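Local coordinates for HD domain protein (Enterococcus faecalis, PDB 4LRL), which probably hydrolyses deoxyribonucleoside triphosphates as a metal-dependent HD-domain triphosphohydrolase, with activity tuned allosterically by bound nucleotides, at residues H284-L289 with S338-L343; F295-Q300 with M333-S338; S202-D207 with T408-M413. One frame throughout, in Å; residues are numbered along the deposited sequence.

Contact 1 (H284-L289 with S338-L343); sequences HRAKEL and SILGDL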
ATOM      1  N   HIS C 284     -11.248   9.789  39.109  1.00 37.50           N
ATOM      2  CA  HIS C 284     -11.246  10.801  40.149  1.00 39.41           C
ATOM      3  C   HIS C 284     -12.389  10.573  41.140  1.00 40.01           C
ATOM      4  O   HIS C 284     -12.190  10.668  42.353  1.00 41.65           O
ATOM      5  CB  HIS C 284     -11.315  12.204  39.553  1.00 39.03           C
ATOM      6  CG  HIS C 284     -11.102  13.288  40.562  1.00 43.08           C
ATOM      7  ND1 HIS C 284     -11.882  14.426  40.612  1.00 45.66           N
ATOM      8  CD2 HIS C 284     -10.220  13.389  41.587  1.00 46.04           C
ATOM      9  CE1 HIS C 284     -11.474  15.191  41.609  1.00 46.97           C
ATOM     10  NE2 HIS C 284     -10.469  14.584  42.217  1.00 47.93           N
ATOM     11  N   ARG C 285     -13.571  10.255  40.609  1.00 39.00           N
ATOM     12  CA  ARG C 285     -14.758   9.996  41.419  1.00 39.32           C
ATOM     13  C   ARG C 285     -14.558   8.794  42.317  1.00 40.12           C
ATOM     14  O   ARG C 285     -14.943   8.821  43.477  1.00 41.47           O
ATOM     15  CB  ARG C 285     -15.994   9.784  40.531  1.00 38.12           C
ATOM     16  CG  ARG C 285     -17.326   9.697  41.289  1.00 38.59           C
ATOM     17  CD  ARG C 285     -17.616  10.954  42.129  1.00 38.35           C
ATOM     18  NE  ARG C 285     -18.927  10.877  42.772  1.00 39.95           N
ATOM     19  CZ  ARG C 285     -19.388  11.758  43.664  1.00 42.52           C
ATOM     20  NH1 ARG C 285     -18.647  12.800  44.032  1.00 43.66           N
ATOM     21  NH2 ARG C 285     -20.593  11.597  44.196  1.00 42.52           N
ATOM     22  N   ALA C 286     -13.965   7.740  41.769  1.00 39.88           N
ATOM     23  CA  ALA C 286     -13.649   6.545  42.544  1.00 41.16           C
ATOM     24  C   ALA C 286     -12.734   6.864  43.735  1.00 42.75           C
ATOM     25  O   ALA C 286     -12.972   6.395  44.843  1.00 43.88           O
ATOM     26  CB  ALA C 286     -13.030   5.493  41.659  1.00 40.04           C
ATOM     27  N   LYS C 287     -11.702   7.671  43.490  1.00 42.91           N
ATOM     28  CA  LYS C 287     -10.780   8.100  44.534  1.00 45.19           C
ATOM     29  C   LYS C 287     -11.527   8.883  45.618  1.00 46.83           C
ATOM     30  O   LYS C 287     -11.321   8.656  46.817  1.00 48.38           O
ATOM     31  CB  LYS C 287      -9.644   8.936  43.923  1.00 44.42           C
ATOM     32  CG  LYS C 287      -8.578   9.441  44.905  1.00 46.68           C
ATOM     33  CD  LYS C 287      -7.319   9.921  44.159  1.00 46.93           C
ATOM     34  CE  LYS C 287      -6.559  11.024  44.908  1.00 49.14           C
ATOM     35  NZ  LYS C 287      -5.835  10.553  46.109  1.00 51.34           N
ATOM     36  N   GLU C 288     -12.405   9.788  45.188  1.00 46.56           N
ATOM     37  CA  GLU C 288     -13.151  10.638  46.122  1.00 48.64           C
ATOM     38  C   GLU C 288     -14.098   9.835  46.979  1.00 49.38           C
ATOM     39  O   GLU C 288     -14.232  10.098  48.173  1.00 50.88           O
ATOM     40  CB  GLU C 288     -13.945  11.704  45.378  1.00 47.60           C
ATOM     41  CG  GLU C 288     -13.097  12.853  44.890  1.00 50.16           C
ATOM     42  CD  GLU C 288     -13.858  13.758  43.948  1.00 51.84           C
ATOM     43  OE1 GLU C 288     -14.664  13.234  43.141  1.00 50.74           O
ATOM     44  OE2 GLU C 288     -13.645  14.990  44.017  1.00 53.93           O
ATOM     45  N   LEU C 289     -14.762   8.864  46.351  1.00 48.57           N
ATOM     46  CA  LEU C 289     -15.722   8.010  47.040  1.00 49.57           C
ATOM     47  C   LEU C 289     -15.026   7.137  48.082  1.00 51.86           C
ATOM     48  O   LEU C 289     -15.542   6.943  49.179  1.00 53.74           O
ATOM     49  CB  LEU C 289     -16.519   7.169  46.039  1.00 47.86           C
ATOM     50  CG  LEU C 289     -17.629   7.874  45.247  1.00 45.32           C
ATOM     51  CD1 LEU C 289     -18.189   6.929  44.187  1.00 43.91           C
ATOM     52  CD2 LEU C 289     -18.743   8.393  46.145  1.00 42.64           C
ATOM     53  N   SER C 338     -24.624   7.965  41.647  1.00 48.51           N
ATOM     54  CA  SER C 338     -25.132   8.315  40.327  1.00 47.37           C
ATOM     55  C   SER C 338     -24.002   8.655  39.346  1.00 44.57           C
ATOM     56  O   SER C 338     -23.938   8.119  38.239  1.00 43.79           O
ATOM     57  CB  SER C 338     -26.139   9.469  40.458  1.00 48.26           C
ATOM     58  OG  SER C 338     -26.427  10.064  39.202  1.00 49.74           O
ATOM     59  N   ILE C 339     -23.103   9.531  39.779  1.00 43.32           N
ATOM     60  CA  ILE C 339     -22.011  10.016  38.954  1.00 40.64           C
ATOM     61  C   ILE C 339     -21.048   8.900  38.541  1.00 39.98           C
ATOM     62  O   ILE C 339     -20.697   8.783  37.358  1.00 38.80           O
ATOM     63  CB  ILE C 339     -21.270  11.185  39.660  1.00 40.40           C
ATOM     64  CG1 ILE C 339     -22.182  12.421  39.718  1.00 40.96           C
ATOM     65  CG2 ILE C 339     -19.934  11.509  38.975  1.00 38.08           C
ATOM     66  CD1 ILE C 339     -21.712  13.507  40.683  1.00 40.82           C
ATOM     67  N   LEU C 340     -20.631   8.076  39.502  1.00 40.75           N
ATOM     68  CA  LEU C 340     -19.683   6.997  39.213  1.00 40.08           C
ATOM     69  C   LEU C 340     -20.296   5.960  38.267  1.00 40.26           C
ATOM     70  O   LEU C 340     -19.690   5.611  37.247  1.00 39.31           O
ATOM     71  CB  LEU C 340     -19.170   6.324  40.498  1.00 40.99           C
ATOM     72  CG  LEU C 340     -18.032   5.323  40.263  1.00 39.30           C
ATOM     73  CD1 LEU C 340     -16.674   6.032  40.180  1.00 37.59           C
ATOM     74  CD2 LEU C 340     -18.003   4.229  41.315  1.00 37.22           C
ATOM     75  N   GLY C 341     -21.492   5.482  38.612  1.00 41.72           N
ATOM     76  CA  GLY C 341     -22.214   4.506  37.800  1.00 42.21           C
ATOM     77  C   GLY C 341     -22.330   4.941  36.351  1.00 41.25           C
ATOM     78  O   GLY C 341     -22.040   4.169  35.441  1.00 40.75           O
ATOM     79  N   ASP C 342     -22.735   6.192  36.146  1.00 40.93           N
ATOM     80  CA  ASP C 342     -22.923   6.749  34.815  1.00 39.90           C
ATOM     81  C   ASP C 342     -21.617   6.938  34.037  1.00 38.06           C
ATOM     82  O   ASP C 342     -21.573   6.669  32.838  1.00 37.14           O
ATOM     83  CB  ASP C 342     -23.662   8.082  34.910  1.00 40.54           C
ATOM     84  CG  ASP C 342     -24.006   8.654  33.548  1.00 40.83           C
ATOM     85  OD1 ASP C 342     -24.805   8.032  32.814  1.00 43.08           O
ATOM     86  OD2 ASP C 342     -23.481   9.732  33.221  1.00 40.75           O
ATOM     87  N   LEU C 343     -20.569   7.415  34.713  1.00 37.17           N
ATOM     88  CA  LEU C 343     -19.261   7.610  34.068  1.00 35.82           C
ATOM     89  C   LEU C 343     -18.671   6.265  33.644  1.00 35.75           C
ATOM     90  O   LEU C 343     -18.125   6.125  32.548  1.00 34.90           O
ATOM     91  CB  LEU C 343     -18.279   8.359  34.983  1.00 35.10           C
ATOM     92  CG  LEU C 343     -18.555   9.827  35.331  1.00 35.62           C
ATOM     93  CD1 LEU C 343     -17.533  10.371  36.344  1.00 35.45           C
ATOM     94  CD2 LEU C 343     -18.587  10.713  34.091  1.00 35.14           C
TER
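Arg285 and Ala286 of helix 270-291 pack against Leu340, near the start of helix 338-348. The arrangement is a roughly antiparallel helix pair in the HD-associated region. The short segments cross at -147°, and their axes approach to 9.8 Å.

The tight part centres on Leu340. Its CD1 lies against the backbone of the partner helix, 3.6 Å from Ala286 N. The same methyl is 3.8 Å from Arg285 CB and also reaches Ala286 CB. One turn on from Arg285, Leu289 CD1 meets Leu340 CB at 3.9 Å and touches Leu340 CD2 as well. Leu340 thus touches Arg285, Ala286 and Leu289. Trp332 of helix 322-332 also packs on Ala286 and Leu340, which adds to the buried side. Leu343 touches more loosely, with Leu343 CD1 4.5 Å from Arg285 CB.

The less buried side is formed by Arg285 and Ile339, both partly exposed, with Tyr384 next to Ile339. The Arg285 chain leaves its helix with CG anti to the backbone N (chi1 -172°) and then bends at chi2 (58°). After this bend the Arg285 side chain crosses that of Ile339 at about a right angle. The aliphatic CG and CD of Arg285 run past Ile339 CG2, and Arg285 NE lies 3.9 Å from Ile339 CB. Both carboxylate oxygens of Asp337 grip the guanidinium, OD1 at NH2 and OD2 at NE. Arg285 NH1 is hydrogen-bonded to Tyr384 OH. The guanidinium is also sandwiched between two methyls. Leu289 CD2 sits 3.9 Å above one face, toward the rim. Ile339 CD1 sits 4.1 Å above the opposite face, over its centre.

Contact 2 (F295-Q300 with M333-S338); sequences FDYDLQ and MDVPDS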
ATOM      1  N   PHE C 295     -19.411   7.526  52.893  1.00 75.76           N
ATOM      2  CA  PHE C 295     -19.661   6.577  51.813  1.00 74.26           C
ATOM      3  C   PHE C 295     -18.943   5.261  52.104  1.00 75.16           C
ATOM      4  O   PHE C 295     -17.775   5.093  51.744  1.00 74.14           O
ATOM      5  CB  PHE C 295     -19.193   7.169  50.473  1.00 70.93           C
ATOM      6  CG  PHE C 295     -19.574   6.346  49.274  1.00 68.74           C
ATOM      7  CD1 PHE C 295     -20.822   6.506  48.675  1.00 67.93           C
ATOM      8  CD2 PHE C 295     -18.683   5.414  48.739  1.00 66.81           C
ATOM      9  CE1 PHE C 295     -21.180   5.745  47.564  1.00 66.93           C
ATOM     10  CE2 PHE C 295     -19.031   4.645  47.635  1.00 65.23           C
ATOM     11  CZ  PHE C 295     -20.278   4.812  47.041  1.00 65.51           C
ATOM     12  N   ASP C 296     -19.635   4.327  52.754  1.00 77.77           N
ATOM     13  CA  ASP C 296     -18.993   3.066  53.144  1.00 79.13           C
ATOM     14  C   ASP C 296     -19.279   1.884  52.202  1.00 78.01           C
ATOM     15  O   ASP C 296     -19.046   0.722  52.560  1.00 79.40           O
ATOM     16  CB  ASP C 296     -19.297   2.704  54.608  1.00 82.93           C
ATOM     17  CG  ASP C 296     -18.202   1.831  55.241  1.00 84.95           C
ATOM     18  OD1 ASP C 296     -17.137   1.643  54.598  1.00 83.57           O
ATOM     19  OD2 ASP C 296     -18.405   1.333  56.378  1.00 87.69           O
ATOM     20  N   TYR C 297     -19.757   2.179  50.993  1.00 75.63           N
ATOM     21  CA  TYR C 297     -19.962   1.138  49.986  1.00 74.29           C
ATOM     22  C   TYR C 297     -18.633   0.611  49.444  1.00 71.85           C
ATOM     23  O   TYR C 297     -17.659   1.358  49.316  1.00 70.43           O
ATOM     24  CB  TYR C 297     -20.845   1.629  48.838  1.00 73.16           C
ATOM     25  CG  TYR C 297     -21.415   0.506  48.005  1.00 74.26           C
ATOM     26  CD1 TYR C 297     -22.575  -0.167  48.403  1.00 78.39           C
ATOM     27  CD2 TYR C 297     -20.792   0.106  46.823  1.00 73.49           C
ATOM     28  CE1 TYR C 297     -23.101  -1.213  47.637  1.00 79.94           C
ATOM     29  CE2 TYR C 297     -21.306  -0.936  46.050  1.00 74.67           C
ATOM     30  CZ  TYR C 297     -22.458  -1.588  46.458  1.00 77.98           C
ATOM     31  OH  TYR C 297     -22.962  -2.613  45.689  1.00 79.57           O
ATOM     32  N   ASP C 298     -18.615  -0.683  49.135  1.00 71.15           N
ATOM     33  CA  ASP C 298     -17.432  -1.366  48.629  1.00 69.12           C
ATOM     34  C   ASP C 298     -17.260  -1.129  47.124  1.00 65.64           C
ATOM     35  O   ASP C 298     -18.156  -1.443  46.338  1.00 65.26           O
ATOM     36  CB  ASP C 298     -17.548  -2.870  48.936  1.00 70.83           C
ATOM     37  CG  ASP C 298     -16.258  -3.634  48.672  1.00 70.31           C
ATOM     38  OD1 ASP C 298     -16.294  -4.882  48.766  1.00 71.86           O
ATOM     39  OD2 ASP C 298     -15.213  -3.003  48.381  1.00 67.79           O
ATOM     40  N   LEU C 299     -16.111  -0.573  46.734  1.00 63.03           N
ATOM     41  CA  LEU C 299     -15.774  -0.376  45.314  1.00 59.69           C
ATOM     42  C   LEU C 299     -15.186  -1.628  44.671  1.00 58.84           C
ATOM     43  O   LEU C 299     -15.058  -1.695  43.443  1.00 57.05           O
ATOM     44  CB  LEU C 299     -14.787   0.776  45.131  1.00 58.21           C
ATOM     45  CG  LEU C 299     -15.255   2.195  45.431  1.00 58.08           C
ATOM     46  CD1 LEU C 299     -14.052   3.105  45.593  1.00 57.64           C
ATOM     47  CD2 LEU C 299     -16.178   2.705  44.345  1.00 56.11           C
ATOM     48  N   GLN C 300     -14.809  -2.597  45.508  1.00 59.80           N
ATOM     49  CA  GLN C 300     -14.264  -3.887  45.070  1.00 59.50           C
ATOM     50  C   GLN C 300     -13.117  -3.726  44.071  1.00 57.03           C
ATOM     51  O   GLN C 300     -13.052  -4.424  43.053  1.00 56.16           O
ATOM     52  CB  GLN C 300     -15.377  -4.774  44.493  1.00 60.38           C
ATOM     53  CG  GLN C 300     -16.397  -5.246  45.529  1.00 63.77           C
ATOM     54  CD  GLN C 300     -17.689  -5.755  44.912  1.00 66.11           C
ATOM     55  OE1 GLN C 300     -17.685  -6.409  43.868  1.00 65.78           O
ATOM     56  NE2 GLN C 300     -18.809  -5.466  45.569  1.00 69.64           N
ATOM     57  N   MET C 333     -20.543   0.139  37.506  1.00 46.43           N
ATOM     58  CA  MET C 333     -21.843   0.427  36.901  1.00 47.22           C
ATOM     59  C   MET C 333     -22.994   0.188  37.885  1.00 49.30           C
ATOM     60  O   MET C 333     -24.048   0.805  37.763  1.00 49.77           O
ATOM     61  CB  MET C 333     -22.040  -0.383  35.612  1.00 47.26           C
ATOM     62  CG  MET C 333     -21.423   0.271  34.365  1.00 45.57           C
ATOM     63  SD  MET C 333     -21.698  -0.627  32.808  1.00 47.46           S
ATOM     64  CE  MET C 333     -23.495  -0.694  32.751  1.00 50.12           C
ATOM     65  N   ASP C 334     -22.768  -0.679  38.873  1.00 50.93           N
ATOM     66  CA  ASP C 334     -23.809  -1.071  39.833  1.00 53.73           C
ATOM     67  C   ASP C 334     -23.639  -0.495  41.252  1.00 54.21           C
ATOM     68  O   ASP C 334     -24.422  -0.809  42.156  1.00 56.35           O
ATOM     69  CB  ASP C 334     -23.928  -2.597  39.871  1.00 55.89           C
ATOM     70  CG  ASP C 334     -24.214  -3.192  38.500  1.00 57.50           C
ATOM     71  OD1 ASP C 334     -24.951  -2.563  37.707  1.00 58.99           O
ATOM     72  OD2 ASP C 334     -23.694  -4.289  38.210  1.00 61.21           O
ATOM     73  N   VAL C 335     -22.624   0.354  41.427  1.00 52.20           N
ATOM     74  CA  VAL C 335     -22.364   1.067  42.683  1.00 52.65           C
ATOM     75  C   VAL C 335     -23.398   2.191  42.895  1.00 52.80           C
ATOM     76  O   VAL C 335     -23.735   2.894  41.945  1.00 51.52           O
ATOM     77  CB  VAL C 335     -20.901   1.618  42.693  1.00 51.01           C
ATOM     78  CG1 VAL C 335     -20.710   2.756  43.711  1.00 51.89           C
ATOM     79  CG2 VAL C 335     -19.917   0.483  42.965  1.00 51.44           C
ATOM     80  N   PRO C 336     -23.910   2.358  44.132  1.00 54.55           N
ATOM     81  CA  PRO C 336     -24.951   3.365  44.346  1.00 55.40           C
ATOM     82  C   PRO C 336     -24.406   4.789  44.515  1.00 54.01           C
ATOM     83  O   PRO C 336     -24.586   5.428  45.561  1.00 55.47           O
ATOM     84  CB  PRO C 336     -25.668   2.873  45.612  1.00 58.12           C
ATOM     85  CG  PRO C 336     -24.632   2.138  46.358  1.00 58.62           C
ATOM     86  CD  PRO C 336     -23.663   1.567  45.350  1.00 56.60           C
ATOM     87  N   ASP C 337     -23.722   5.253  43.481  1.00 51.34           N
ATOM     88  CA  ASP C 337     -23.446   6.654  43.292  1.00 49.95           C
ATOM     89  C   ASP C 337     -23.810   6.939  41.851  1.00 48.41           C
ATOM     90  O   ASP C 337     -23.369   6.235  40.942  1.00 47.67           O
ATOM     91  CB  ASP C 337     -21.975   6.971  43.544  1.00 48.83           C
ATOM     92  CG  ASP C 337     -21.635   8.424  43.239  1.00 48.12           C
ATOM     93  OD1 ASP C 337     -22.157   9.322  43.943  1.00 48.44           O
ATOM     94  OD2 ASP C 337     -20.853   8.668  42.289  1.00 45.61           O
ATOM     95  N   SER C 338     -24.624   7.965  41.647  1.00 48.51           N
ATOM     96  CA  SER C 338     -25.132   8.315  40.327  1.00 47.37           C
ATOM     97  C   SER C 338     -24.002   8.655  39.346  1.00 44.57           C
ATOM     98  O   SER C 338     -23.938   8.119  38.239  1.00 43.79           O
ATOM     99  CB  SER C 338     -26.139   9.469  40.458  1.00 48.26           C
ATOM    100  OG  SER C 338     -26.427  10.064  39.202  1.00 49.74           O
TER
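Phe295 begins the contact by turning the edge of its ring to Val335 and Pro336. Its CZ meets Val335 CG1 at 3.9 Å. Its CE1 faces Pro336 O at 4.0 Å, and both partners lie near the ring plane. Asp337 CB is a looser neighbour.

Tyr297 makes the closest approach. Its CG is anti to the backbone N (chi1 -163°), which lays the ring against the 333-338 loop. Pro336 CD stands 3.3 Å from the Tyr297 ring centroid, only 4° off the normal. This is a CH-pi contact over the centre of one face. Beside it, Val335 CG2 touches Tyr297 CE2 at 3.7 Å. Val335 serves both rings, since CG1 also reaches Tyr297. Pro336 centres an inverse gamma turn, closed by a weak Asp337 N to Val335 O bond.

Asp298 opens an Asx turn. Its OD2 accepts from Gln300 N, which comes from above the carboxylate plane. Leu299 O accepts a hydrogen bond from Trp332 NE1.

The touching parts, 295-298 and 334-337, run nearly antiparallel, 163° apart. Behind them, Leu289 of helix 270-291 backs Phe295, and Leu340 of helix 338-348 backs Val335 and Leu299.

Contact 3 (S202-D207 with T408-M413); sequences SQIDAD and TQIELM. With NI (nickel (II) ion), chain N.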
ATOM      1  N   SER C 202      15.495  11.679  21.159  1.00 37.01           N
ATOM      2  CA  SER C 202      15.938  12.887  20.476  1.00 37.90           C
ATOM      3  C   SER C 202      14.708  13.486  19.802  1.00 37.34           C
ATOM      4  O   SER C 202      13.584  13.212  20.225  1.00 36.73           O
ATOM      5  CB  SER C 202      17.049  12.576  19.459  1.00 38.02           C
ATOM      6  OG  SER C 202      16.566  11.782  18.388  1.00 37.26           O
ATOM      7  N   GLN C 203      14.906  14.295  18.767  1.00 37.97           N
ATOM      8  CA  GLN C 203      13.791  14.794  17.969  1.00 37.94           C
ATOM      9  C   GLN C 203      13.463  13.847  16.815  1.00 37.24           C
ATOM     10  O   GLN C 203      12.421  13.972  16.162  1.00 36.96           O
ATOM     11  CB  GLN C 203      14.043  16.224  17.491  1.00 39.46           C
ATOM     12  CG  GLN C 203      13.848  17.292  18.591  1.00 41.11           C
ATOM     13  CD  GLN C 203      12.418  17.329  19.093  1.00 41.60           C
ATOM     14  OE1 GLN C 203      11.478  17.263  18.305  1.00 41.57           O
ATOM     15  NE2 GLN C 203      12.245  17.427  20.405  1.00 42.49           N
ATOM     16  N   ILE C 204      14.339  12.871  16.595  1.00 37.23           N
ATOM     17  CA  ILE C 204      14.186  11.905  15.509  1.00 36.56           C
ATOM     18  C   ILE C 204      14.863  10.598  15.913  1.00 36.14           C
ATOM     19  O   ILE C 204      15.992  10.314  15.524  1.00 37.90           O
ATOM     20  CB  ILE C 204      14.749  12.487  14.167  1.00 37.35           C
ATOM     21  CG1 ILE C 204      14.597  11.492  13.003  1.00 36.27           C
ATOM     22  CG2 ILE C 204      16.193  12.982  14.348  1.00 38.79           C
ATOM     23  CD1 ILE C 204      14.768  12.131  11.631  1.00 37.73           C
ATOM     24  N   ASP C 205      14.178   9.816  16.727  1.00 35.01           N
ATOM     25  CA  ASP C 205      14.772   8.641  17.349  1.00 34.55           C
ATOM     26  C   ASP C 205      13.949   7.379  17.043  1.00 33.52           C
ATOM     27  O   ASP C 205      12.868   7.463  16.442  1.00 32.95           O
ATOM     28  CB  ASP C 205      14.855   8.865  18.859  1.00 35.18           C
ATOM     29  CG  ASP C 205      13.501   9.190  19.473  1.00 35.15           C
ATOM     30  OD1 ASP C 205      13.382  10.240  20.126  1.00 36.60           O
ATOM     31  OD2 ASP C 205      12.540   8.409  19.271  1.00 36.28           O
ATOM     32  N   ALA C 206      14.452   6.228  17.491  1.00 32.44           N
ATOM     33  CA  ALA C 206      13.836   4.938  17.220  1.00 31.22           C
ATOM     34  C   ALA C 206      12.430   4.827  17.820  1.00 30.49           C
ATOM     35  O   ALA C 206      11.577   4.100  17.303  1.00 29.12           O
ATOM     36  CB  ALA C 206      14.721   3.825  17.731  1.00 31.48           C
ATOM     37  N   ASP C 207      12.206   5.581  18.896  1.00 30.42           N
ATOM     38  CA  ASP C 207      10.939   5.594  19.627  1.00 29.84           C
ATOM     39  C   ASP C 207       9.870   6.307  18.792  1.00 29.19           C
ATOM     40  O   ASP C 207       8.831   5.731  18.461  1.00 29.05           O
ATOM     41  CB  ASP C 207      11.161   6.279  20.998  1.00 30.49           C
ATOM     42  CG  ASP C 207       9.923   6.283  21.891  1.00 30.04           C
ATOM     43  OD1 ASP C 207       9.960   6.953  22.938  1.00 33.08           O
ATOM     44  OD2 ASP C 207       8.914   5.632  21.579  1.00 31.32           O
ATOM     45  N   THR C 408      17.545  19.689  21.104  1.00 67.01           N
ATOM     46  CA  THR C 408      16.270  20.078  20.519  1.00 64.25           C
ATOM     47  C   THR C 408      16.328  20.087  18.994  1.00 61.37           C
ATOM     48  O   THR C 408      15.365  20.483  18.335  1.00 60.53           O
ATOM     49  CB  THR C 408      15.875  21.485  20.993  1.00 67.75           C
ATOM     50  OG1 THR C 408      16.847  22.433  20.527  1.00 69.25           O
ATOM     51  CG2 THR C 408      15.813  21.547  22.522  1.00 70.12           C
ATOM     52  N   GLN C 409      17.451  19.646  18.434  1.00 59.77           N
ATOM     53  CA  GLN C 409      17.710  19.841  17.009  1.00 57.82           C
ATOM     54  C   GLN C 409      17.871  18.546  16.210  1.00 54.65           C
ATOM     55  O   GLN C 409      18.354  17.532  16.718  1.00 54.43           O
ATOM     56  CB  GLN C 409      18.951  20.725  16.817  1.00 59.97           C
ATOM     57  CG  GLN C 409      18.932  22.009  17.625  1.00 64.18           C
ATOM     58  CD  GLN C 409      20.179  22.840  17.421  1.00 68.63           C
ATOM     59  OE1 GLN C 409      20.408  23.375  16.339  1.00 70.13           O
ATOM     60  NE2 GLN C 409      20.988  22.961  18.465  1.00 71.57           N
ATOM     61  N   ILE C 410      17.464  18.596  14.949  1.00 52.30           N
ATOM     62  CA  ILE C 410      17.765  17.533  14.008  1.00 49.88           C
ATOM     63  C   ILE C 410      18.935  18.029  13.162  1.00 50.60           C
ATOM     64  O   ILE C 410      18.822  19.045  12.480  1.00 51.03           O
ATOM     65  CB  ILE C 410      16.533  17.182  13.155  1.00 48.05           C
ATOM     66  CG1 ILE C 410      15.413  16.658  14.056  1.00 46.70           C
ATOM     67  CG2 ILE C 410      16.885  16.163  12.075  1.00 46.30           C
ATOM     68  CD1 ILE C 410      14.068  16.615  13.400  1.00 46.32           C
ATOM     69  N   GLU C 411      20.067  17.335  13.241  1.00 50.97           N
ATOM     70  CA  GLU C 411      21.295  17.810  12.602  1.00 52.24           C
ATOM     71  C   GLU C 411      21.535  17.146  11.252  1.00 50.60           C
ATOM     72  O   GLU C 411      21.504  15.917  11.133  1.00 49.93           O
ATOM     73  CB  GLU C 411      22.510  17.606  13.509  1.00 54.57           C
ATOM     74  CG  GLU C 411      22.356  18.167  14.920  1.00 57.93           C
ATOM     75  CD  GLU C 411      22.666  19.656  15.035  1.00 60.84           C
ATOM     76  OE1 GLU C 411      22.534  20.406  14.044  1.00 61.72           O
ATOM     77  OE2 GLU C 411      23.036  20.081  16.140  1.00 64.06           O
ATOM     78  N   LEU C 412      21.761  17.974  10.237  1.00 50.41           N
ATOM     79  CA  LEU C 412      22.095  17.494   8.899  1.00 49.67           C
ATOM     80  C   LEU C 412      23.579  17.700   8.681  1.00 51.59           C
ATOM     81  O   LEU C 412      24.113  18.776   8.988  1.00 53.10           O
ATOM     82  CB  LEU C 412      21.293  18.240   7.836  1.00 48.30           C
ATOM     83  CG  LEU C 412      19.770  18.062   7.860  1.00 47.56           C
ATOM     84  CD1 LEU C 412      19.079  19.307   7.351  1.00 48.09           C
ATOM     85  CD2 LEU C 412      19.341  16.856   7.048  1.00 45.81           C
ATOM     86  N   MET C 413      24.251  16.670   8.180  1.00 51.95           N
ATOM     87  CA  MET C 413      25.687  16.776   7.935  1.00 55.08           C
ATOM     88  C   MET C 413      26.062  17.054   6.481  1.00 55.09           C
ATOM     89  O   MET C 413      25.683  16.317   5.566  1.00 53.52           O
ATOM     90  CB  MET C 413      26.444  15.557   8.449  1.00 57.04           C
ATOM     91  CG  MET C 413      27.938  15.810   8.492  1.00 61.52           C
ATOM     92  SD  MET C 413      28.891  14.427   9.105  1.00 66.18           S
ATOM     93  CE  MET C 413      28.548  14.561  10.858  1.00 66.62           C
TER
HETATM   94 NI    NI N 501       7.926   4.508  23.081  1.00 46.05          NI
HETATM   95  O   HOH W   1      17.310  14.948  17.128  1.00 38.83           O
HETATM   96  O   HOH W   2       7.685   6.303  24.223  1.00 39.79           O
HETATM   97  O   HOH W   3       5.635   5.265  22.954  1.00 40.16           O
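Ile204 keeps CG1 anti to its backbone N (chi1 -180°), which leaves the CG2 methyl to face Ile410. Ile410 has CG1 anti to its carbonyl carbon (chi1 -63°), and this brings CG1 against both Gln203 and Ile204. The CG2 of Ile204 meets Ile410 CG1 at 3.8 Å, and the two side chains cross at about a right angle. Gln203 CB touches the same Ile410 CG1 at 3.7 Å. Gln203 CG lies 3.5 Å from Thr408 O. Gln203 OE1 and NE2 are hydrogen-bonded to Arg259 and Asp397, respectively.

One water bridges the segments. It donates to Gln409 O at 2.8 Å and accepts from Gln203 N at 3.0 Å.

The 202-207 segment is braced internally. Ser202 OG accepts from Ile204 N in an ST turn. Asp205 OD1 receives Ser202 N through its anti lone pair, and Asp205 is the N-cap of helix 206-219.

Two residues past the cap, and well away from 408-413, Asp207 OD2 coordinates nickel at 2.1 Å. A nickel-bound water donates to Asp207 OD1. His90, His134 and Asp135 complete the protein ligands. Together they form the H...HD...D metal site of the HD domain.

How the contacts relate
Contacts 1 and 2 form one neighbourhood, with centres 8 Å apart. They share Ser338, and contact 2 is nested inside the chain loop closed by contact 1. Both lie within the chain loop closed by contact 3. The salt bridge from Arg285 NH2 to Asp337 OD1, 2.8 Å long, links the first two. Packing continues beside it, where Ala286 O lies 3.5 Å from Leu299 CD1. Contact 3 lies on the opposite side of the chain's centre. Its centre is 43 Å from that of contact 1 and 49 Å from that of contact 2. It alone carries a nickel ligand, Asp207. Contacts 1 and 2 lie away from the annotated metal and nucleotide sites, in the HD-associated region.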